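Local atomic coordinates of TlmII (Streptoalloteichus hindustanus, PDB entry 4HVM), a protein that takes part in tallysomycin biosynthesis as a condensation-domain protein of the nonribosomal peptide synthetase type and may bind phosphopantetheine. Residues 227-232 / 456-461. Residues are numbered along the deposited sequence; the frame is centred on the assembly and turned at random.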
# COMPACT_ATOMS: atom_id res chain seq x y z
N TRP A 227 -19.66 -3.14 -2.98
CA TRP A 227 -18.33 -3.57 -2.60
C TRP A 227 -18.36 -4.60 -1.46
O TRP A 227 -17.57 -5.54 -1.46
CB TRP A 227 -17.47 -2.37 -2.21
CG TRP A 227 -16.04 -2.73 -1.89
CD1 TRP A 227 -15.46 -2.83 -0.66
CD2 TRP A 227 -15.01 -3.05 -2.84
NE1 TRP A 227 -14.14 -3.18 -0.78
CE2 TRP A 227 -13.84 -3.32 -2.11
CE3 TRP A 227 -14.96 -3.12 -4.24
CZ2 TRP A 227 -12.63 -3.66 -2.72
CZ3 TRP A 227 -13.77 -3.46 -4.84
CH2 TRP A 227 -12.62 -3.72 -4.09
N GLN A 228 -19.26 -4.40 -0.51
CA GLN A 228 -19.36 -5.30 0.64
C GLN A 228 -19.83 -6.69 0.23
O GLN A 228 -19.26 -7.70 0.65
CB GLN A 228 -20.27 -4.71 1.71
CG GLN A 228 -19.68 -3.50 2.40
CD GLN A 228 -18.35 -3.81 3.05
OE1 GLN A 228 -18.15 -4.89 3.62
NE2 GLN A 228 -17.41 -2.87 2.97
N ALA A 229 -20.87 -6.75 -0.60
CA ALA A 229 -21.43 -8.02 -1.04
C ALA A 229 -20.41 -8.80 -1.87
O ALA A 229 -20.45 -10.03 -1.91
CB ALA A 229 -22.69 -7.79 -1.85
N LEU A 230 -19.50 -8.07 -2.51
CA LEU A 230 -18.45 -8.68 -3.31
C LEU A 230 -17.28 -9.11 -2.43
O LEU A 230 -16.77 -10.22 -2.54
CB LEU A 230 -17.96 -7.70 -4.38
CG LEU A 230 -16.94 -8.22 -5.38
CD1 LEU A 230 -17.61 -9.16 -6.37
CD2 LEU A 230 -16.26 -7.07 -6.09
N THR A 231 -16.87 -8.21 -1.54
CA THR A 231 -15.75 -8.45 -0.65
C THR A 231 -16.06 -9.52 0.39
O THR A 231 -15.42 -10.57 0.43
CB THR A 231 -15.30 -7.16 0.07
OG1 THR A 231 -14.75 -6.24 -0.88
CG2 THR A 231 -14.27 -7.48 1.15
N GLU A 232 -17.05 -9.24 1.24
CA GLU A 232 -17.43 -10.16 2.30
C GLU A 232 -18.02 -11.44 1.72
O GLU A 232 -19.06 -11.42 1.06
CB GLU A 232 -18.42 -9.50 3.26
N GLN A 456 -22.76 -8.71 -11.80
CA GLN A 456 -23.05 -10.11 -12.07
C GLN A 456 -22.58 -11.01 -10.93
O GLN A 456 -23.28 -11.94 -10.54
CB GLN A 456 -22.40 -10.55 -13.38
CG GLN A 456 -22.69 -11.98 -13.77
CD GLN A 456 -24.17 -12.21 -14.01
OE1 GLN A 456 -24.72 -11.82 -15.04
NE2 GLN A 456 -24.82 -12.87 -13.05
N ALA A 457 -21.40 -10.72 -10.40
CA ALA A 457 -20.81 -11.54 -9.35
C ALA A 457 -21.65 -11.55 -8.07
O ALA A 457 -21.66 -12.54 -7.34
CB ALA A 457 -19.39 -11.09 -9.04
N VAL A 458 -22.34 -10.45 -7.81
CA VAL A 458 -23.19 -10.34 -6.64
C VAL A 458 -24.57 -10.94 -6.94
O VAL A 458 -25.16 -11.60 -6.08
CB VAL A 458 -23.35 -8.88 -6.18
CG1 VAL A 458 -24.29 -8.79 -5.00
CG2 VAL A 458 -21.99 -8.29 -5.84
N ALA A 459 -25.06 -10.72 -8.15
CA ALA A 459 -26.36 -11.23 -8.56
C ALA A 459 -26.38 -12.75 -8.61
O ALA A 459 -27.24 -13.38 -7.99
CB ALA A 459 -26.75 -10.66 -9.91
N ASP A 460 -25.44 -13.32 -9.35
CA ASP A 460 -25.33 -14.77 -9.50
C ASP A 460 -23.89 -15.17 -9.83
O ASP A 460 -23.48 -15.15 -10.99
CB ASP A 460 -26.28 -15.27 -10.59
CG ASP A 460 -26.48 -16.78 -10.55
OD1 ASP A 460 -25.77 -17.47 -9.80
OD2 ASP A 460 -27.35 -17.27 -11.30
N PRO A 461 -23.13 -15.56 -8.80
CA PRO A 461 -21.72 -15.94 -8.99
C PRO A 461 -21.55 -17.23 -9.79
O PRO A 461 -20.42 -17.58 -10.14
CB PRO A 461 -21.22 -16.12 -7.56
CG PRO A 461 -22.44 -16.43 -6.76
CD PRO A 461 -23.54 -15.65 -7.39
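In the C-terminal half of this condensation-type fold, the last turn of helix 224-231 packs against the last turn of helix 445-459, with Ala-229 and Leu-230 meeting Ala-457 and Val-458. Helix 224-231 follows edge strand 216-223 of a mixed sheet; the antiparallel neighbour of that strand, 427-434, precedes helix 445-459 in the chain. Ala-229 and Ala-457 bring little bulk to the junction, and Leu-230 CA lies 6.0 Å from Val-458 CA. Val-458 does most of the touching from its side, dividing its two methyls. CG1, swung anti to the backbone N (chi1 177°), meets Ala-229 CB at 3.7 Å, while CG2 lies 4.1 Å from that same Ala-229 CB and also 4.3 Å from Leu-230 CB. On the more buried flank, Leu-230, its CG anti to the backbone N (chi1 -175°), extends its CD1 branch toward Ala-457, and Phe-314 of helix 314-330 touches both Leu-230 and Ala-457. Ala-244 and Met-245 of helix 241-255 pack on Leu-230 as well. The side chains that meet are all apolar, and the inner end of the contact is methyl against methyl, Leu-230 CD1 to Ala-457 CB at 3.7 Å.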